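PDB 6AWE: purine nucleoside phosphorylase from Schistosoma mansoni, which catalyses the reversible phosphorolysis of purine nucleosides, probably inosine and guanosine, to the free base and ribose 1-phosphate. Local coordinates for residues G192-N197 with G220-P225; L242-S247 with E260-V265; L114-A119 with M275-I280. All coordinates share one frame; numbering follows the deposited sequence.

Contact 1 (G192-N197 with G220-P225). With C0J (2-fluoro-6-{[2-(pyridin-2-yl)ethyl]amino}benzonitrile), chain J; DMS (dimethyl sulfoxide), chain C.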
loop_
_atom_site.group_PDB
_atom_site.type_symbol
_atom_site.label_atom_id
_atom_site.label_comp_id
_atom_site.label_asym_id
_atom_site.label_seq_id
_atom_site.Cartn_x
_atom_site.Cartn_y
_atom_site.Cartn_z
ATOM N N GLY A 192 12.668 -16.593 -12.403
ATOM C CA GLY A 192 12.878 -15.524 -11.433
ATOM C C GLY A 192 11.637 -15.141 -10.641
ATOM O O GLY A 192 10.544 -15.670 -10.851
ATOM N N VAL A 193 11.857 -14.189 -9.707
ATOM C CA VAL A 193 10.842 -13.618 -8.788
ATOM C C VAL A 193 10.317 -12.311 -9.359
ATOM O O VAL A 193 11.119 -11.400 -9.645
ATOM C CB VAL A 193 11.459 -13.358 -7.400
ATOM C CG1 VAL A 193 10.480 -12.658 -6.450
ATOM C CG2 VAL A 193 11.943 -14.675 -6.759
ATOM N N TYR A 194 8.977 -12.184 -9.417
ATOM C CA TYR A 194 8.265 -11.037 -9.990
ATOM C C TYR A 194 7.800 -10.088 -8.897
ATOM O O TYR A 194 7.049 -10.492 -8.011
ATOM C CB TYR A 194 7.051 -11.541 -10.775
ATOM C CG TYR A 194 6.156 -10.532 -11.474
ATOM C CD1 TYR A 194 6.337 -10.218 -12.838
ATOM C CD2 TYR A 194 5.120 -9.910 -10.796
ATOM C CE1 TYR A 194 5.503 -9.346 -13.500
ATOM C CE2 TYR A 194 4.268 -8.992 -11.473
ATOM C CZ TYR A 194 4.467 -8.730 -12.803
ATOM O OH TYR A 194 3.657 -7.867 -13.492
ATOM N N ALA A 195 8.226 -8.819 -8.987
ATOM C CA ALA A 195 7.697 -7.770 -8.095
ATOM C C ALA A 195 6.514 -7.090 -8.747
ATOM O O ALA A 195 6.635 -6.596 -9.870
ATOM C CB ALA A 195 8.762 -6.712 -7.792
ATOM N N PHE A 196 5.401 -6.967 -7.991
ATOM C CA PHE A 196 4.175 -6.301 -8.454
ATOM C C PHE A 196 4.269 -4.827 -8.015
ATOM O O PHE A 196 4.117 -4.521 -6.828
ATOM C CB PHE A 196 2.942 -6.991 -7.855
ATOM C CG PHE A 196 1.579 -6.407 -8.269
ATOM C CD1 PHE A 196 1.404 -5.634 -9.438
ATOM C CD2 PHE A 196 0.457 -6.661 -7.489
ATOM C CE1 PHE A 196 0.169 -5.121 -9.751
ATOM C CE2 PHE A 196 -0.807 -6.163 -7.794
ATOM C CZ PHE A 196 -0.945 -5.362 -8.950
ATOM N N ASN A 197 4.520 -3.934 -8.996
ATOM C CA ASN A 197 4.390 -2.476 -8.863
ATOM C C ASN A 197 2.987 -2.105 -9.326
ATOM O O ASN A 197 2.661 -2.291 -10.504
ATOM C CB ASN A 197 5.460 -1.804 -9.747
ATOM C CG ASN A 197 5.216 -0.338 -9.980
ATOM O OD1 ASN A 197 4.673 0.367 -9.138
ATOM N ND2 ASN A 197 5.601 0.132 -11.175
ATOM N N GLY A 220 6.721 -5.663 -12.776
ATOM C CA GLY A 220 5.633 -5.315 -13.670
ATOM C C GLY A 220 4.382 -4.888 -12.926
ATOM O O GLY A 220 4.352 -4.921 -11.689
ATOM N N MET A 221 3.299 -4.598 -13.721
ATOM C CA MET A 221 2.072 -3.948 -13.212
ATOM C C MET A 221 0.829 -4.825 -13.321
ATOM O O MET A 221 -0.294 -4.299 -13.312
ATOM C CB MET A 221 1.811 -2.610 -13.923
ATOM C CG MET A 221 2.965 -1.723 -13.942
ATOM S SD MET A 221 2.542 -0.189 -14.915
ATOM C CE MET A 221 4.198 0.464 -15.119
ATOM N N SER A 222 1.003 -6.133 -13.472
ATOM C CA SER A 222 -0.121 -7.046 -13.699
ATOM C C SER A 222 0.155 -8.399 -13.049
ATOM O O SER A 222 1.033 -8.535 -12.176
ATOM C CB SER A 222 -0.392 -7.254 -15.208
ATOM O OG SER A 222 0.672 -7.950 -15.834
ATOM N N THR A 223 -0.665 -9.371 -13.450
ATOM C CA THR A 223 -0.448 -10.812 -13.255
ATOM C C THR A 223 -0.707 -11.326 -11.819
ATOM O O THR A 223 -1.465 -12.293 -11.613
ATOM C CB THR A 223 0.966 -11.150 -13.735
ATOM O OG1 THR A 223 1.042 -10.880 -15.155
ATOM C CG2 THR A 223 1.230 -12.619 -13.606
ATOM N N VAL A 224 -0.091 -10.705 -10.790
ATOM C CA VAL A 224 -0.255 -11.198 -9.404
ATOM C C VAL A 224 -1.723 -11.220 -8.946
ATOM O O VAL A 224 -2.131 -12.191 -8.275
ATOM C CB VAL A 224 0.680 -10.418 -8.467
ATOM C CG1 VAL A 224 0.366 -10.666 -7.012
ATOM C CG2 VAL A 224 2.143 -10.796 -8.776
ATOM N N PRO A 225 -2.579 -10.237 -9.282
ATOM C CA PRO A 225 -4.002 -10.335 -8.870
ATOM C C PRO A 225 -4.683 -11.580 -9.442
ATOM O O PRO A 225 -5.351 -12.339 -8.697
ATOM C CB PRO A 225 -4.595 -9.021 -9.402
ATOM C CG PRO A 225 -3.428 -8.030 -9.306
ATOM C CD PRO A 225 -2.268 -8.875 -9.810
HETATM C C12 C0J J . 7.827 -2.022 -15.957
HETATM C C13 C0J J . 7.351 -1.668 -14.526
HETATM C C11 C0J J . 14.080 2.600 -17.644
HETATM C C10 C0J J . 13.807 3.874 -17.442
HETATM C C9 C0J J . 12.756 4.275 -16.439
HETATM C C8 C0J J . 12.119 3.357 -15.787
HETATM C C7 C0J J . 12.425 1.885 -16.036
HETATM C C4 C0J J . 9.002 -1.638 -16.481
HETATM C C5 C0J J . 11.078 -0.170 -16.305
HETATM C C6 C0J J . 11.631 0.821 -15.272
HETATM C C3 C0J J . 9.341 -1.980 -17.920
HETATM C C2 C0J J . 8.431 -2.661 -18.669
HETATM C C1 C0J J . 7.102 -3.081 -18.077
HETATM N N2 C0J J . 6.986 -1.424 -13.464
HETATM C C C0J J . 6.842 -2.758 -16.820
HETATM F F C0J J . 5.644 -3.131 -16.313
HETATM N N C0J J . 9.948 -0.910 -15.711
HETATM N N1 C0J J . 13.344 1.534 -16.913
HETATM S S DMS C . 1.322 -6.686 -19.875
HETATM O O DMS C . 1.456 -6.486 -18.397
HETATM C C1 DMS C . -0.485 -6.456 -19.868
HETATM C C2 DMS C . 1.674 -5.258 -20.856
#

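Contact 2 (L242-S247 with E260-V265). With C0J (2-fluoro-6-{[2-(pyridin-2-yl)ethyl]amino}benzonitrile), chain J.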
loop_
_atom_site.group_PDB
_atom_site.type_symbol
_atom_site.label_atom_id
_atom_site.label_comp_id
_atom_site.label_asym_id
_atom_site.label_seq_id
_atom_site.Cartn_x
_atom_site.Cartn_y
_atom_site.Cartn_z
ATOM N N LEU A 242 8.021 -11.224 -20.639
ATOM C CA LEU A 242 8.936 -10.787 -21.684
ATOM C C LEU A 242 9.616 -9.501 -21.207
ATOM O O LEU A 242 8.964 -8.534 -20.792
ATOM C CB LEU A 242 8.188 -10.575 -23.007
ATOM C CG LEU A 242 8.903 -9.839 -24.138
ATOM C CD1 LEU A 242 10.072 -10.629 -24.537
ATOM C CD2 LEU A 242 7.969 -9.571 -25.305
ATOM N N ILE A 243 10.934 -9.511 -21.228
ATOM C CA ILE A 243 11.707 -8.400 -20.671
ATOM C C ILE A 243 11.854 -7.273 -21.689
ATOM O O ILE A 243 12.449 -7.460 -22.751
ATOM C CB ILE A 243 13.087 -8.912 -20.212
ATOM C CG1 ILE A 243 12.929 -10.038 -19.167
ATOM C CG2 ILE A 243 13.912 -7.781 -19.677
ATOM C CD1 ILE A 243 12.154 -9.623 -17.885
ATOM N N ALA A 244 11.373 -6.069 -21.334
ATOM C CA ALA A 244 11.463 -4.915 -22.240
ATOM C C ALA A 244 12.849 -4.258 -22.233
ATOM O O ALA A 244 13.295 -3.732 -23.254
ATOM C CB ALA A 244 10.413 -3.876 -21.833
ATOM N N ASN A 245 13.510 -4.259 -21.071
ATOM C CA ASN A 245 14.711 -3.481 -20.793
ATOM C C ASN A 245 15.295 -3.971 -19.476
ATOM O O ASN A 245 14.628 -4.690 -18.725
ATOM C CB ASN A 245 14.384 -2.000 -20.713
ATOM C CG ASN A 245 13.585 -1.642 -19.464
ATOM O OD1 ASN A 245 12.538 -2.224 -19.201
ATOM N ND2 ASN A 245 14.100 -0.716 -18.663
ATOM N N ASN A 246 16.550 -3.541 -19.173
ATOM C CA ASN A 246 17.127 -3.738 -17.842
ATOM C C ASN A 246 17.118 -2.380 -17.138
ATOM O O ASN A 246 17.852 -1.463 -17.539
ATOM C CB ASN A 246 18.536 -4.339 -17.904
ATOM C CG ASN A 246 19.004 -4.764 -16.535
ATOM O OD1 ASN A 246 19.269 -3.923 -15.715
ATOM N ND2 ASN A 246 19.019 -6.089 -16.259
ATOM N N SER A 247 16.234 -2.254 -16.139
ATOM C CA SER A 247 16.033 -1.016 -15.388
ATOM C C SER A 247 17.293 -0.560 -14.673
ATOM O O SER A 247 17.516 0.645 -14.532
ATOM C CB SER A 247 14.917 -1.199 -14.349
ATOM O OG SER A 247 13.675 -1.517 -14.940
ATOM N N GLU A 260 6.136 2.977 -26.204
ATOM C CA GLU A 260 6.437 2.611 -27.593
ATOM C C GLU A 260 7.609 1.662 -27.672
ATOM O O GLU A 260 7.588 0.693 -28.463
ATOM C CB GLU A 260 6.697 3.884 -28.409
ATOM C CG GLU A 260 5.418 4.708 -28.629
ATOM C CD GLU A 260 4.803 5.359 -27.326
ATOM O OE1 GLU A 260 5.540 5.927 -26.484
ATOM O OE2 GLU A 260 3.558 5.300 -27.149
ATOM N N LYS A 261 8.655 1.917 -26.881
ATOM C CA LYS A 261 9.799 1.001 -26.856
ATOM C C LYS A 261 9.392 -0.366 -26.335
ATOM O O LYS A 261 9.916 -1.397 -26.791
ATOM C CB LYS A 261 10.903 1.572 -25.969
ATOM C CG LYS A 261 11.611 2.791 -26.501
ATOM C CD LYS A 261 12.779 3.168 -25.527
ATOM C CE LYS A 261 13.519 4.452 -25.937
ATOM N NZ LYS A 261 14.622 4.798 -24.971
ATOM N N VAL A 262 8.491 -0.393 -25.337
ATOM C CA VAL A 262 7.993 -1.668 -24.816
ATOM C C VAL A 262 7.293 -2.457 -25.916
ATOM O O VAL A 262 7.539 -3.653 -26.087
ATOM C CB VAL A 262 7.073 -1.426 -23.609
ATOM C CG1 VAL A 262 6.450 -2.734 -23.107
ATOM C CG2 VAL A 262 7.898 -0.756 -22.462
ATOM N N LEU A 263 6.366 -1.819 -26.630
ATOM C CA LEU A 263 5.614 -2.499 -27.679
ATOM C C LEU A 263 6.508 -2.926 -28.826
ATOM O O LEU A 263 6.194 -3.893 -29.497
ATOM C CB LEU A 263 4.485 -1.594 -28.200
ATOM C CG LEU A 263 3.326 -1.256 -27.259
ATOM C CD1 LEU A 263 2.334 -0.296 -27.893
ATOM C CD2 LEU A 263 2.593 -2.547 -26.865
ATOM N N ALA A 264 7.615 -2.219 -29.082
ATOM C CA ALA A 264 8.530 -2.667 -30.147
ATOM C C ALA A 264 9.190 -3.995 -29.788
ATOM O O ALA A 264 9.406 -4.863 -30.673
ATOM C CB ALA A 264 9.581 -1.593 -30.421
ATOM N N VAL A 265 9.515 -4.179 -28.499
ATOM C CA VAL A 265 10.043 -5.461 -28.030
ATOM C C VAL A 265 8.986 -6.546 -28.158
ATOM O O VAL A 265 9.292 -7.675 -28.563
ATOM C CB VAL A 265 10.556 -5.346 -26.580
ATOM C CG1 VAL A 265 11.042 -6.723 -26.097
ATOM C CG2 VAL A 265 11.684 -4.370 -26.575
HETATM C C12 C0J J . 7.827 -2.022 -15.957
HETATM C C13 C0J J . 7.351 -1.668 -14.526
HETATM C C11 C0J J . 14.080 2.600 -17.644
HETATM C C10 C0J J . 13.807 3.874 -17.442
HETATM C C9 C0J J . 12.756 4.275 -16.439
HETATM C C8 C0J J . 12.119 3.357 -15.787
HETATM C C7 C0J J . 12.425 1.885 -16.036
HETATM C C4 C0J J . 9.002 -1.638 -16.481
HETATM C C5 C0J J . 11.078 -0.170 -16.305
HETATM C C6 C0J J . 11.631 0.821 -15.272
HETATM C C3 C0J J . 9.341 -1.980 -17.920
HETATM C C2 C0J J . 8.431 -2.661 -18.669
HETATM C C1 C0J J . 7.102 -3.081 -18.077
HETATM N N2 C0J J . 6.986 -1.424 -13.464
HETATM C C C0J J . 6.842 -2.758 -16.820
HETATM F F C0J J . 5.644 -3.131 -16.313
HETATM N N C0J J . 9.948 -0.910 -15.711
HETATM N N1 C0J J . 13.344 1.534 -16.913
#

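Contact 3 (L114-A119 with M275-I280). With C0J (2-fluoro-6-{[2-(pyridin-2-yl)ethyl]amino}benzonitrile), chain J.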
loop_
_atom_site.group_PDB
_atom_site.type_symbol
_atom_site.label_atom_id
_atom_site.label_comp_id
_atom_site.label_asym_id
_atom_site.label_seq_id
_atom_site.Cartn_x
_atom_site.Cartn_y
_atom_site.Cartn_z
ATOM N N LEU A 114 -2.763 -19.948 -18.353
ATOM C CA LEU A 114 -1.496 -19.495 -18.938
ATOM C C LEU A 114 -1.510 -17.983 -19.105
ATOM O O LEU A 114 -2.458 -17.443 -19.667
ATOM C CB LEU A 114 -1.250 -20.197 -20.305
ATOM C CG LEU A 114 -1.418 -21.730 -20.360
ATOM C CD1 LEU A 114 -1.238 -22.180 -21.841
ATOM C CD2 LEU A 114 -0.483 -22.506 -19.455
ATOM N N ILE A 115 -0.447 -17.292 -18.619
ATOM C CA ILE A 115 -0.392 -15.826 -18.569
ATOM C C ILE A 115 0.947 -15.299 -19.095
ATOM O O ILE A 115 2.004 -15.827 -18.750
ATOM C CB ILE A 115 -0.588 -15.306 -17.128
ATOM C CG1 ILE A 115 -1.803 -15.936 -16.466
ATOM C CG2 ILE A 115 -0.741 -13.757 -17.134
ATOM C CD1 ILE A 115 -1.909 -15.575 -14.993
ATOM N N THR A 116 0.904 -14.256 -19.932
ATOM C CA THR A 116 2.122 -13.542 -20.308
ATOM C C THR A 116 1.988 -12.068 -19.918
ATOM O O THR A 116 0.877 -11.514 -19.806
ATOM C CB THR A 116 2.438 -13.698 -21.823
ATOM O OG1 THR A 116 1.376 -13.111 -22.594
ATOM C CG2 THR A 116 2.564 -15.183 -22.210
ATOM N N ASN A 117 3.151 -11.420 -19.740
ATOM C CA ASN A 117 3.199 -9.997 -19.473
ATOM C C ASN A 117 4.501 -9.418 -20.003
ATOM O O ASN A 117 5.423 -10.158 -20.384
ATOM C CB ASN A 117 3.033 -9.698 -17.966
ATOM C CG ASN A 117 4.135 -10.271 -17.114
ATOM O OD1 ASN A 117 5.285 -9.911 -17.251
ATOM N ND2 ASN A 117 3.767 -11.096 -16.149
ATOM N N LEU A 118 4.537 -8.088 -20.076
ATOM C CA LEU A 118 5.764 -7.326 -20.290
ATOM C C LEU A 118 6.269 -6.774 -18.963
ATOM O O LEU A 118 5.476 -6.273 -18.152
ATOM C CB LEU A 118 5.523 -6.185 -21.271
ATOM C CG LEU A 118 5.545 -6.392 -22.819
ATOM C CD1 LEU A 118 6.999 -6.478 -23.287
ATOM C CD2 LEU A 118 4.826 -7.607 -23.239
ATOM N N ALA A 119 7.593 -6.811 -18.762
ATOM C CA ALA A 119 8.177 -6.465 -17.475
ATOM C C ALA A 119 9.546 -5.823 -17.641
ATOM O O ALA A 119 10.232 -6.013 -18.659
ATOM C CB ALA A 119 8.307 -7.692 -16.555
ATOM N N MET A 275 4.209 -19.357 -31.128
ATOM C CA MET A 275 4.562 -20.742 -31.412
ATOM C C MET A 275 4.849 -21.535 -30.127
ATOM O O MET A 275 4.419 -22.688 -29.984
ATOM C CB MET A 275 5.765 -20.760 -32.331
ATOM C CG MET A 275 5.953 -22.119 -32.880
ATOM S SD MET A 275 7.669 -22.447 -32.905
ATOM C CE MET A 275 8.080 -22.568 -31.191
ATOM N N TRP A 276 5.536 -20.918 -29.160
ATOM C CA TRP A 276 5.833 -21.581 -27.883
ATOM C C TRP A 276 4.562 -21.998 -27.156
ATOM O O TRP A 276 4.442 -23.137 -26.672
ATOM C CB TRP A 276 6.618 -20.619 -26.981
ATOM C CG TRP A 276 7.332 -21.192 -25.769
ATOM C CD1 TRP A 276 7.562 -22.518 -25.460
ATOM C CD2 TRP A 276 7.992 -20.428 -24.767
ATOM N NE1 TRP A 276 8.301 -22.613 -24.290
ATOM C CE2 TRP A 276 8.573 -21.330 -23.852
ATOM C CE3 TRP A 276 8.132 -19.045 -24.543
ATOM C CZ2 TRP A 276 9.306 -20.895 -22.737
ATOM C CZ3 TRP A 276 8.819 -18.614 -23.408
ATOM C CH2 TRP A 276 9.417 -19.535 -22.537
ATOM N N PHE A 277 3.629 -21.054 -26.995
ATOM C CA PHE A 277 2.433 -21.304 -26.218
ATOM C C PHE A 277 1.483 -22.248 -26.942
ATOM O O PHE A 277 0.759 -22.995 -26.276
ATOM C CB PHE A 277 1.719 -19.976 -25.859
ATOM C CG PHE A 277 2.113 -19.423 -24.499
ATOM C CD1 PHE A 277 1.166 -19.186 -23.542
ATOM C CD2 PHE A 277 3.433 -19.184 -24.190
ATOM C CE1 PHE A 277 1.535 -18.698 -22.266
ATOM C CE2 PHE A 277 3.801 -18.734 -22.912
ATOM C CZ PHE A 277 2.842 -18.507 -21.970
ATOM N N LYS A 278 1.450 -22.235 -28.284
ATOM C CA LYS A 278 0.652 -23.244 -28.995
ATOM C C LYS A 278 1.117 -24.639 -28.619
ATOM O O LYS A 278 0.294 -25.545 -28.378
ATOM C CB LYS A 278 0.715 -23.028 -30.518
ATOM C CG LYS A 278 -0.150 -23.947 -31.323
ATOM C CD LYS A 278 -0.004 -23.638 -32.834
ATOM C CE LYS A 278 -0.902 -24.516 -33.644
ATOM N NZ LYS A 278 -0.677 -24.278 -35.102
ATOM N N GLU A 279 2.440 -24.839 -28.565
ATOM C CA GLU A 279 2.987 -26.158 -28.241
ATOM C C GLU A 279 2.768 -26.498 -26.767
ATOM O O GLU A 279 2.484 -27.657 -26.431
ATOM C CB GLU A 279 4.467 -26.241 -28.612
ATOM C CG GLU A 279 5.137 -27.629 -28.348
ATOM C CD GLU A 279 4.705 -28.746 -29.300
ATOM O OE1 GLU A 279 3.894 -28.495 -30.208
ATOM O OE2 GLU A 279 5.169 -29.899 -29.121
ATOM N N ILE A 280 2.867 -25.518 -25.867
ATOM C CA ILE A 280 2.595 -25.800 -24.443
ATOM C C ILE A 280 1.153 -26.278 -24.266
ATOM O O ILE A 280 0.895 -27.284 -23.600
ATOM C CB ILE A 280 2.866 -24.553 -23.577
ATOM C CG1 ILE A 280 4.379 -24.256 -23.483
ATOM C CG2 ILE A 280 2.234 -24.742 -22.186
ATOM C CD1 ILE A 280 4.713 -22.836 -22.939
HETATM C C12 C0J J . 7.827 -2.022 -15.957
HETATM C C13 C0J J . 7.351 -1.668 -14.526
HETATM C C11 C0J J . 14.080 2.600 -17.644
HETATM C C10 C0J J . 13.807 3.874 -17.442
HETATM C C9 C0J J . 12.756 4.275 -16.439
HETATM C C8 C0J J . 12.119 3.357 -15.787
HETATM C C7 C0J J . 12.425 1.885 -16.036
HETATM C C4 C0J J . 9.002 -1.638 -16.481
HETATM C C5 C0J J . 11.078 -0.170 -16.305
HETATM C C6 C0J J . 11.631 0.821 -15.272
HETATM C C3 C0J J . 9.341 -1.980 -17.920
HETATM C C2 C0J J . 8.431 -2.661 -18.669
HETATM C C1 C0J J . 7.102 -3.081 -18.077
HETATM N N2 C0J J . 6.986 -1.424 -13.464
HETATM C C C0J J . 6.842 -2.758 -16.820
HETATM F F C0J J . 5.644 -3.131 -16.313
HETATM N N C0J J . 9.948 -0.910 -15.711
HETATM N N1 C0J J . 13.344 1.534 -16.913
#

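Contact 1 (G192-N197 with G220-P225)
The F196 ring meets segment 220-225 both over a face and at its rim. P225 lays CD off-centre over one face in a CH-pi contact, 4.1 Å from the ring centroid, while the carbonyl oxygen of G220 sits at the edge, in the ring plane. V224 reaches the same ring at a slant, with CB 3.9 Å from F196 CD2, and presents its CG2 branch to the Y194 ring, 3.7 Å from CD2, so one valine serves both aromatics. Y194 and F196, two residues apart on the strand, both hold CG opposite the backbone N (chi1 near 180° in both), which lays both rings against 220-225. The Y194 hydroxyl ends over the backbone: OH accepts the N-H of S222 at 3.2 Å in a fairly straight bond (163°) and lies 3.1 Å from C of G220, a residue with no side chain to intervene. Two backbone bonds fix the parallel bridge: G220 N donates to A195 O, and N197 N donates to G220 O over 2.9 Å. Past the bridge, N197 ND2 donates to nitrile N2 of the bound benzonitrile C0J (3.1 Å, 169°) and also to the carbonyl of T201, while M221 brings CE to 3.8 Å from the same N2. T223 OG1 is hydrogen-bonded to ND2 of N117 on strand 112-121. F161 of a second subunit packs on M221 and L145 of that subunit on F196, so the site lies beside a subunit interface. A parallel pair of strands whose C-terminal ends carry asparagine and methionine to the ligand, with a neighbouring subunit's phenylalanine alongside, is consistent with the active-site pocket of trimeric purine nucleoside phosphorylases.

Contact 2 (L242-S247 with E260-V265)
Strand 242-246 and helix 260-265 run at 135° between their N-to-C directions, with their axes 8.1 Å apart at closest approach; the helix packs against the mixed sheet of the alpha/beta phosphorylase fold. V265 carries most of the join. Holding CG1 opposite its backbone N (chi1 177°), it spreads its two methyls along the strand, CG1 3.7 Å from the carbonyl oxygen of I243 and CG2 3.7 Å from that of A244. L242 adds a looser touch, its CG 4.3 Å from V265 CG1. One turn earlier on the helix, V262 meets the strand through a single branch, CG2 lying 4.1 Å from A244 CB, and also packs on L118 of the adjacent strand. The contact between the segments is thus aliphatic carbon against aliphatic carbon, and valine methyls against backbone carbonyl oxygens. A244 faces two partners, since its CB is also 3.9 Å from C2 in the fluorinated ring of the bound C0J. Beyond it the strand end turns polar: N246 caps the helix that follows, its OD1 accepting from L249 N. N245 gives ND2 to D250 and, in a weak bond bent to 129°, to the pyridine nitrogen N1 of C0J at 2.9 Å.

Contact 3 (L114-A119 with M275-I280)
Strand 114-119 and helix 275-280 run nearly antiparallel, at 167°, with axes 11.1 Å apart at their closest, a separation bridged by side chains. The F277 ring does most of the bridging. It reaches from the helix to the strand, where the T116 methyl CG2 comes to meet it, only 3.3 Å from CZ, a tight fit. L114 slides past the phenylalanine in the opposite direction and rests CB 3.7 Å from F277 CE1. L114 CB and T116 CG2 both meet the ring obliquely. The chi1 of F277 is -94°, well off a staggered value, so the ring is held off its relaxed setting in this packing. Farther along the helix, I280 adds a looser touch, its CG2 4.3 Å from L114 CD1. The threonine divides its two branches by chemistry: CG2 lies opposite the carbonyl carbon and serves the phenylalanine, whereas OG1, set between N and C (chi1 63°), bonds to G34 N and to the hydroxyl of the modified residue CME at position 33. F277 also packs on V240 of strand 236-246, and I280 on A176 and I179 of helix 170-182, so the helix touches both the central sheet and helix 170-182. Within the helix, I280 CD1 stands 3.8 Å above one face of W276, whose NE1 donates to the carbonyl of A176. The far end of the strand has a different role, for C of A119 lies 3.5 Å from C2 of the bound C0J. Between the two segments the contact is apolar, one aromatic ring fitted against a leucine and a threonine methyl; the polar branch of T116 is satisfied elsewhere, so here the join probably rests on shape and buried hydrocarbon rather than on directional bonds.

In the fold
Contacts 1 and 3 lie deeper, their centres each about 9 Å from the centre of the chain, and all their touching residues are buried; the centre of contact 2 is about 17 Å from the chain centre, and it includes partly exposed residues. Contacts 2 and 3 use two parts of helix 259-283 against neighbouring strands, 236-246 and 112-121, which are joined by backbone bonds such as L242 N to N117 O. Contact 1 meets contact 3 through T223 and N117. Chemistry follows place: contact 1 mixes backbone bonding with aromatic packing near another subunit, while contacts 2 and 3 pack helix on sheet through hydrocarbon. All three reach C0J at or just past strand ends.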